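Long-range contact in alanine racemase, biosynthetic (Pseudomonas aeruginosa PAO1, PDB 6A2F), which is a two-domain enzyme of the alanine racemase family, with a TIM-barrel domain, a beta-strand-rich C-terminal domain and a lysine-bound pyridoxal phosphate cofactor: residues Y273-T285 and C337-R351. Residues are numbered along the deposited sequence; the frame is centred on the assembly and turned at random.
Sequences YADGYPRTAPAGT and CGTLGYELLSKVTAR. With DLY (D-lysine), chain D; ACT (acetate ion), chain E.
Pro278 lays its CG against Leu344, 3.6 Å from CD1, the two side chains crossing at about a right angle. In the C-terminal, beta-rich domain of this alanine racemase, the loop between strands 264-269 and 286-289 packs here against Leu344 of helix 341-346 and the residues on its flanks. Cys337, just past helix 330-336, extends the apolar patch: SG, anti to the carbonyl carbon (chi1 -71°), lies 3.6 Å from Ala281 CB and also meets the ring of Pro278. Beyond the helix the contact turns polar. Gly276 CA lies 3.2 Å from Lys347 O. Thr349 holds two successive carbonyls: its N donates to Asp275 O (3.2 Å), while OG1 binds Ala274 O in plane, on a lone pair, at 2.6 Å. Arg351 sets its guanidinium 18° from the Asp275 carboxylate plane in a salt bridge with a weak, bent NE–OD1 bond; OD1 is shared with Arg2, while OD2 accepts from Gly272 N. Asp303 of the same chain takes Arg351 NH1, and Glu63 of the second subunit takes NH2. At the subunit interface, Tyr273 packs on Tyr342 of the second subunit, and Tyr273 OH accepts a hydrogen bond from NZ of D-lysine at 2.6 Å.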
ATOM      1  N   TYR A 273       0.751  -4.109  -7.773  1.00 11.64           N
ATOM      2  CA  TYR A 273       1.235  -3.478  -6.539  1.00 11.71           C
ATOM      3  C   TYR A 273       0.461  -2.230  -6.096  1.00 11.74           C
ATOM      4  O   TYR A 273       0.471  -1.889  -4.914  1.00 11.76           O
ATOM      5  CB  TYR A 273       2.758  -3.246  -6.536  1.00 11.73           C
ATOM      6  CG  TYR A 273       3.317  -2.369  -7.635  1.00 11.85           C
ATOM      7  CD1 TYR A 273       3.138  -0.985  -7.619  1.00 11.82           C
ATOM      8  CD2 TYR A 273       4.066  -2.922  -8.676  1.00 11.89           C
ATOM      9  CE1 TYR A 273       3.663  -0.185  -8.624  1.00 11.84           C
ATOM     10  CE2 TYR A 273       4.602  -2.127  -9.679  1.00 11.87           C
ATOM     11  CZ  TYR A 273       4.395  -0.763  -9.649  1.00 11.90           C
ATOM     12  OH  TYR A 273       4.923   0.022 -10.649  1.00 11.99           O
ATOM     13  N   ALA A 274      -0.221  -1.572  -7.032  1.00 11.64           N
ATOM     14  CA  ALA A 274      -1.091  -0.444  -6.690  1.00 11.57           C
ATOM     15  C   ALA A 274      -2.404  -0.888  -6.041  1.00 11.51           C
ATOM     16  O   ALA A 274      -3.128  -0.073  -5.477  1.00 11.46           O
ATOM     17  CB  ALA A 274      -1.364   0.413  -7.913  1.00 11.59           C
ATOM     18  N   ASP A 275      -2.713  -2.178  -6.132  1.00 11.61           N
ATOM     19  CA  ASP A 275      -3.858  -2.744  -5.426  1.00 11.75           C
ATOM     20  C   ASP A 275      -3.478  -3.133  -3.996  1.00 11.86           C
ATOM     21  O   ASP A 275      -4.344  -3.409  -3.169  1.00 11.99           O
ATOM     22  CB  ASP A 275      -4.411  -3.949  -6.183  1.00 11.76           C
ATOM     23  CG  ASP A 275      -4.794  -3.614  -7.616  1.00 11.89           C
ATOM     24  OD1 ASP A 275      -5.651  -2.717  -7.820  1.00 11.81           O
ATOM     25  OD2 ASP A 275      -4.245  -4.258  -8.541  1.00 11.88           O
ATOM     26  N   GLY A 276      -2.178  -3.140  -3.711  1.00 11.88           N
ATOM     27  CA  GLY A 276      -1.675  -3.510  -2.395  1.00 12.04           C
ATOM     28  C   GLY A 276      -0.731  -4.700  -2.419  1.00 12.17           C
ATOM     29  O   GLY A 276      -0.044  -4.971  -1.429  1.00 12.17           O
ATOM     30  N   TYR A 277      -0.700  -5.409  -3.549  1.00 12.08           N
ATOM     31  CA  TYR A 277       0.162  -6.572  -3.696  1.00 12.10           C
ATOM     32  C   TYR A 277       1.635  -6.159  -3.608  1.00 12.24           C
ATOM     33  O   TYR A 277       2.006  -5.083  -4.086  1.00 12.24           O
ATOM     34  CB  TYR A 277      -0.130  -7.304  -5.014  1.00 12.01           C
ATOM     35  CG  TYR A 277       0.188  -8.783  -4.938  1.00 11.92           C
ATOM     36  CD1 TYR A 277      -0.761  -9.693  -4.475  1.00 11.86           C
ATOM     37  CD2 TYR A 277       1.443  -9.267  -5.299  1.00 11.85           C
ATOM     38  CE1 TYR A 277      -0.470 -11.044  -4.382  1.00 11.84           C
ATOM     39  CE2 TYR A 277       1.742 -10.615  -5.208  1.00 11.85           C
ATOM     40  CZ  TYR A 277       0.779 -11.498  -4.749  1.00 11.84           C
ATOM     41  OH  TYR A 277       1.070 -12.836  -4.656  1.00 11.85           O
ATOM     42  N   PRO A 278       2.476  -6.990  -2.961  1.00 12.33           N
ATOM     43  CA  PRO A 278       3.910  -6.658  -2.902  1.00 12.33           C
ATOM     44  C   PRO A 278       4.547  -6.661  -4.286  1.00 12.42           C
ATOM     45  O   PRO A 278       4.445  -7.659  -5.003  1.00 12.50           O
ATOM     46  CB  PRO A 278       4.497  -7.782  -2.044  1.00 12.26           C
ATOM     47  CG  PRO A 278       3.354  -8.233  -1.195  1.00 12.37           C
ATOM     48  CD  PRO A 278       2.138  -8.122  -2.077  1.00 12.31           C
ATOM     49  N   ARG A 279       5.190  -5.556  -4.661  1.00 12.40           N
ATOM     50  CA  ARG A 279       5.825  -5.461  -5.977  1.00 12.44           C
ATOM     51  C   ARG A 279       6.937  -6.488  -6.173  1.00 12.62           C
ATOM     52  O   ARG A 279       7.118  -7.006  -7.280  1.00 12.64           O
ATOM     53  CB  ARG A 279       6.376  -4.059  -6.241  1.00 12.32           C
ATOM     54  CG  ARG A 279       7.162  -3.979  -7.536  1.00 12.35           C
ATOM     55  CD  ARG A 279       7.756  -2.615  -7.827  1.00 12.28           C
ATOM     56  NE  ARG A 279       8.665  -2.728  -8.963  1.00 12.24           N
ATOM     57  CZ  ARG A 279       9.959  -3.017  -8.866  1.00 12.28           C
ATOM     58  NH1 ARG A 279      10.527  -3.201  -7.680  1.00 12.31           N
ATOM     59  NH2 ARG A 279      10.692  -3.118  -9.963  1.00 12.29           N
ATOM     60  N   THR A 280       7.672  -6.773  -5.099  1.00 12.80           N
ATOM     61  CA  THR A 280       8.876  -7.608  -5.172  1.00 13.16           C
ATOM     62  C   THR A 280       8.602  -9.107  -4.972  1.00 13.39           C
ATOM     63  O   THR A 280       9.539  -9.903  -4.875  1.00 13.26           O
ATOM     64  CB  THR A 280       9.961  -7.129  -4.178  1.00 13.12           C
ATOM     65  OG1 THR A 280       9.411  -7.059  -2.856  1.00 12.97           O
ATOM     66  CG2 THR A 280      10.482  -5.752  -4.575  1.00 13.22           C
ATOM     67  N   ALA A 281       7.325  -9.482  -4.914  1.00 13.75           N
ATOM     68  CA  ALA A 281       6.925 -10.885  -4.818  1.00 14.13           C
ATOM     69  C   ALA A 281       7.755 -11.722  -5.785  1.00 14.43           C
ATOM     70  O   ALA A 281       7.660 -11.538  -7.000  1.00 14.26           O
ATOM     71  CB  ALA A 281       5.441 -11.044  -5.112  1.00 13.99           C
ATOM     72  N   PRO A 282       8.592 -12.627  -5.245  1.00 14.84           N
ATOM     73  CA  PRO A 282       9.502 -13.408  -6.080  1.00 15.25           C
ATOM     74  C   PRO A 282       8.816 -14.572  -6.795  1.00 15.71           C
ATOM     75  O   PRO A 282       7.659 -14.897  -6.500  1.00 15.75           O
ATOM     76  CB  PRO A 282      10.531 -13.939  -5.076  1.00 15.16           C
ATOM     77  CG  PRO A 282       9.790 -14.019  -3.787  1.00 15.08           C
ATOM     78  CD  PRO A 282       8.744 -12.939  -3.809  1.00 14.91           C
ATOM     79  N   ALA A 283       9.539 -15.178  -7.735  1.00 15.98           N
ATOM     80  CA  ALA A 283       9.107 -16.398  -8.392  1.00 16.03           C
ATOM     81  C   ALA A 283       8.855 -17.471  -7.331  1.00 16.14           C
ATOM     82  O   ALA A 283       9.672 -17.662  -6.425  1.00 15.95           O
ATOM     83  CB  ALA A 283      10.164 -16.859  -9.386  1.00 15.98           C
ATOM     84  N   GLY A 284       7.716 -18.150  -7.436  1.00 16.10           N
ATOM     85  CA  GLY A 284       7.356 -19.192  -6.474  1.00 16.19           C
ATOM     86  C   GLY A 284       6.372 -18.758  -5.399  1.00 16.11           C
ATOM     87  O   GLY A 284       5.957 -19.575  -4.569  1.00 16.08           O
ATOM     88  N   THR A 285       6.014 -17.473  -5.397  1.00 15.91           N
ATOM     89  CA  THR A 285       4.955 -16.963  -4.530  1.00 15.78           C
ATOM     90  C   THR A 285       3.648 -17.652  -4.934  1.00 15.95           C
ATOM     91  O   THR A 285       3.288 -17.655  -6.113  1.00 15.86           O
ATOM     92  CB  THR A 285       4.822 -15.430  -4.638  1.00 15.42           C
ATOM     93  OG1 THR A 285       6.047 -14.818  -4.229  1.00 15.16           O
ATOM     94  CG2 THR A 285       3.698 -14.914  -3.761  1.00 15.43           C
ATOM     95  N   CYS A 337       6.847 -13.409   0.407  1.00 15.41           N
ATOM     96  CA  CYS A 337       7.209 -12.047   0.027  1.00 14.60           C
ATOM     97  C   CYS A 337       8.164 -11.386   1.015  1.00 14.21           C
ATOM     98  O   CYS A 337       8.478 -10.203   0.877  1.00 14.23           O
ATOM     99  CB  CYS A 337       5.949 -11.197  -0.153  1.00 14.42           C
ATOM    100  SG  CYS A 337       5.004 -11.629  -1.630  1.00 14.25           S
ATOM    101  N   GLY A 338       8.624 -12.153   2.002  1.00 13.77           N
ATOM    102  CA  GLY A 338       9.579 -11.661   2.997  1.00 13.21           C
ATOM    103  C   GLY A 338       9.004 -10.652   3.979  1.00 12.81           C
ATOM    104  O   GLY A 338       9.724  -9.777   4.467  1.00 12.78           O
ATOM    105  N   THR A 339       7.710 -10.779   4.271  1.00 12.31           N
ATOM    106  CA  THR A 339       7.007  -9.872   5.185  1.00 12.04           C
ATOM    107  C   THR A 339       5.875 -10.610   5.922  1.00 11.92           C
ATOM    108  O   THR A 339       5.836 -11.840   5.906  1.00 11.95           O
ATOM    109  CB  THR A 339       6.503  -8.596   4.458  1.00 11.85           C
ATOM    110  OG1 THR A 339       5.901  -7.705   5.403  1.00 11.76           O
ATOM    111  CG2 THR A 339       5.499  -8.932   3.356  1.00 11.70           C
ATOM    112  N   LEU A 340       4.974  -9.869   6.570  1.00 11.69           N
ATOM    113  CA  LEU A 340       3.883 -10.475   7.345  1.00 11.45           C
ATOM    114  C   LEU A 340       2.487 -10.086   6.849  1.00 11.26           C
ATOM    115  O   LEU A 340       2.323  -9.091   6.132  1.00 11.06           O
ATOM    116  CB  LEU A 340       4.016 -10.124   8.830  1.00 11.51           C
ATOM    117  CG  LEU A 340       5.236 -10.576   9.637  1.00 11.55           C
ATOM    118  CD1 LEU A 340       5.158  -9.944  11.018  1.00 11.62           C
ATOM    119  CD2 LEU A 340       5.323 -12.095   9.735  1.00 11.42           C
ATOM    120  N   GLY A 341       1.490 -10.881   7.245  1.00 11.08           N
ATOM    121  CA  GLY A 341       0.081 -10.641   6.903  1.00 10.88           C
ATOM    122  C   GLY A 341      -0.390  -9.221   7.176  1.00 10.79           C
ATOM    123  O   GLY A 341      -1.155  -8.655   6.392  1.00 10.69           O
ATOM    124  N   TYR A 342       0.075  -8.647   8.287  1.00 10.76           N
ATOM    125  CA  TYR A 342      -0.197  -7.252   8.622  1.00 10.71           C
ATOM    126  C   TYR A 342      -0.109  -6.350   7.389  1.00 10.69           C
ATOM    127  O   TYR A 342      -1.044  -5.612   7.086  1.00 10.77           O
ATOM    128  CB  TYR A 342       0.812  -6.726   9.642  1.00 10.64           C
ATOM    129  CG  TYR A 342       0.825  -7.355  11.020  1.00 10.60           C
ATOM    130  CD1 TYR A 342      -0.075  -6.952  12.003  1.00 10.55           C
ATOM    131  CD2 TYR A 342       1.795  -8.296  11.363  1.00 10.62           C
ATOM    132  CE1 TYR A 342      -0.036  -7.505  13.275  1.00 10.54           C
ATOM    133  CE2 TYR A 342       1.845  -8.852  12.630  1.00 10.55           C
ATOM    134  CZ  TYR A 342       0.929  -8.457  13.582  1.00 10.58           C
ATOM    135  OH  TYR A 342       0.981  -9.013  14.844  1.00 10.59           O
ATOM    136  N   GLU A 343       1.023  -6.414   6.690  1.00 10.71           N
ATOM    137  CA  GLU A 343       1.308  -5.495   5.593  1.00 10.70           C
ATOM    138  C   GLU A 343       0.388  -5.707   4.402  1.00 10.72           C
ATOM    139  O   GLU A 343      -0.154  -4.742   3.859  1.00 10.76           O
ATOM    140  CB  GLU A 343       2.777  -5.564   5.160  1.00 10.75           C
ATOM    141  CG  GLU A 343       3.130  -4.486   4.142  1.00 10.87           C
ATOM    142  CD  GLU A 343       4.603  -4.418   3.766  1.00 10.97           C
ATOM    143  OE1 GLU A 343       5.291  -5.466   3.753  1.00 11.08           O
ATOM    144  OE2 GLU A 343       5.071  -3.297   3.462  1.00 10.95           O
ATOM    145  N   LEU A 344       0.211  -6.964   4.004  1.00 10.68           N
ATOM    146  CA  LEU A 344      -0.634  -7.297   2.862  1.00 10.66           C
ATOM    147  C   LEU A 344      -2.080  -6.868   3.089  1.00 10.73           C
ATOM    148  O   LEU A 344      -2.688  -6.266   2.205  1.00 10.76           O
ATOM    149  CB  LEU A 344      -0.551  -8.788   2.538  1.00 10.67           C
ATOM    150  CG  LEU A 344       0.550  -9.270   1.579  1.00 10.74           C
ATOM    151  CD1 LEU A 344       1.942  -8.852   2.033  1.00 10.69           C
ATOM    152  CD2 LEU A 344       0.481 -10.786   1.419  1.00 10.74           C
ATOM    153  N   LEU A 345      -2.608  -7.162   4.277  1.00 10.72           N
ATOM    154  CA  LEU A 345      -3.990  -6.834   4.630  1.00 10.78           C
ATOM    155  C   LEU A 345      -4.241  -5.327   4.720  1.00 10.71           C
ATOM    156  O   LEU A 345      -5.186  -4.814   4.115  1.00 10.64           O
ATOM    157  CB  LEU A 345      -4.402  -7.512   5.950  1.00 10.89           C
ATOM    158  CG  LEU A 345      -4.550  -9.039   6.000  1.00 10.92           C
ATOM    159  CD1 LEU A 345      -4.849  -9.496   7.420  1.00 10.89           C
ATOM    160  CD2 LEU A 345      -5.635  -9.526   5.049  1.00 11.00           C
ATOM    161  N   SER A 346      -3.388  -4.621   5.458  1.00 10.63           N
ATOM    162  CA  SER A 346      -3.624  -3.201   5.726  1.00 10.63           C
ATOM    163  C   SER A 346      -3.281  -2.276   4.557  1.00 10.67           C
ATOM    164  O   SER A 346      -3.606  -1.089   4.597  1.00 10.69           O
ATOM    165  CB  SER A 346      -2.903  -2.755   6.999  1.00 10.50           C
ATOM    166  OG  SER A 346      -1.513  -2.698   6.788  1.00 10.50           O
ATOM    167  N   LYS A 347      -2.644  -2.816   3.519  1.00 10.76           N
ATOM    168  CA  LYS A 347      -2.263  -2.008   2.357  1.00 10.90           C
ATOM    169  C   LYS A 347      -3.096  -2.232   1.094  1.00 10.97           C
ATOM    170  O   LYS A 347      -2.779  -1.686   0.028  1.00 11.00           O
ATOM    171  CB  LYS A 347      -0.774  -2.140   2.049  1.00 10.88           C
ATOM    172  CG  LYS A 347       0.070  -1.201   2.877  1.00 11.08           C
ATOM    173  CD  LYS A 347       1.320  -0.784   2.127  1.00 11.32           C
ATOM    174  CE  LYS A 347       2.546  -1.493   2.661  1.00 11.25           C
ATOM    175  NZ  LYS A 347       3.782  -0.756   2.281  1.00 11.41           N
ATOM    176  N   VAL A 348      -4.153  -3.028   1.211  1.00 10.89           N
ATOM    177  CA  VAL A 348      -5.129  -3.145   0.135  1.00 11.05           C
ATOM    178  C   VAL A 348      -5.752  -1.755  -0.083  1.00 11.25           C
ATOM    179  O   VAL A 348      -6.409  -1.204   0.806  1.00 11.32           O
ATOM    180  CB  VAL A 348      -6.188  -4.227   0.446  1.00 10.91           C
ATOM    181  CG1 VAL A 348      -7.237  -4.286  -0.649  1.00 10.79           C
ATOM    182  CG2 VAL A 348      -5.521  -5.585   0.622  1.00 10.70           C
ATOM    183  N   THR A 349      -5.517  -1.189  -1.262  1.00 11.54           N
ATOM    184  CA  THR A 349      -5.790   0.237  -1.518  1.00 11.76           C
ATOM    185  C   THR A 349      -7.260   0.555  -1.784  1.00 11.96           C
ATOM    186  O   THR A 349      -8.060  -0.342  -2.049  1.00 11.87           O
ATOM    187  CB  THR A 349      -4.948   0.769  -2.695  1.00 11.65           C
ATOM    188  OG1 THR A 349      -5.180  -0.050  -3.850  1.00 11.61           O
ATOM    189  CG2 THR A 349      -3.461   0.759  -2.347  1.00 11.53           C
ATOM    190  N   ALA A 350      -7.589   1.846  -1.729  1.00 12.35           N
ATOM    191  CA  ALA A 350      -8.961   2.338  -1.888  1.00 12.84           C
ATOM    192  C   ALA A 350      -9.647   1.860  -3.167  1.00 13.22           C
ATOM    193  O   ALA A 350     -10.858   1.622  -3.173  1.00 13.45           O
ATOM    194  CB  ALA A 350      -9.000   3.857  -1.804  1.00 12.71           C
ATOM    195  N   ARG A 351      -8.874   1.697  -4.238  1.00 13.51           N
ATOM    196  CA  ARG A 351      -9.445   1.319  -5.531  1.00 13.76           C
ATOM    197  C   ARG A 351      -9.869  -0.145  -5.627  1.00 14.00           C
ATOM    198  O   ARG A 351     -10.519  -0.540  -6.591  1.00 14.09           O
ATOM    199  CB  ARG A 351      -8.497   1.678  -6.668  1.00 13.68           C
ATOM    200  CG  ARG A 351      -7.305   0.757  -6.817  1.00 13.69           C
ATOM    201  CD  ARG A 351      -6.632   1.063  -8.138  1.00 13.70           C
ATOM    202  NE  ARG A 351      -5.630   0.067  -8.472  1.00 13.54           N
ATOM    203  CZ  ARG A 351      -5.076  -0.057  -9.669  1.00 13.36           C
ATOM    204  NH1 ARG A 351      -4.168  -0.999  -9.866  1.00 13.39           N
ATOM    205  NH2 ARG A 351      -5.430   0.752 -10.661  1.00 13.06           N
TER
HETATM  206  N   DLY D 402       2.394  -3.146 -17.311  0.70 22.64           N
HETATM  207  CA  DLY D 402       2.087  -1.954 -16.460  0.70 23.02           C
HETATM  208  C   DLY D 402       0.806  -2.150 -15.684  0.70 23.09           C
HETATM  209  O   DLY D 402      -0.174  -1.435 -15.888  0.70 23.32           O
HETATM  210  CB  DLY D 402       3.248  -1.721 -15.498  0.70 22.70           C
HETATM  211  CG  DLY D 402       3.530  -0.246 -15.225  0.70 22.31           C
HETATM  212  CD  DLY D 402       4.091  -0.052 -13.822  0.70 21.58           C
HETATM  213  CE  DLY D 402       5.594  -0.300 -13.765  0.70 21.20           C
HETATM  214  NZ  DLY D 402       5.855  -1.286 -12.738  0.70 20.76           N
HETATM  215  OXT DLY D 402       0.685  -3.020 -14.819  0.70 23.06           O
HETATM  216  C   ACT E 403       9.380  -2.256 -12.893  1.00 34.30           C
HETATM  217  O   ACT E 403       8.322  -1.775 -12.422  1.00 34.35           O
HETATM  218  OXT ACT E 403       9.891  -3.292 -12.423  1.00 33.88           O
HETATM  219  CH3 ACT E 403      10.062  -1.583 -14.053  1.00 34.07           C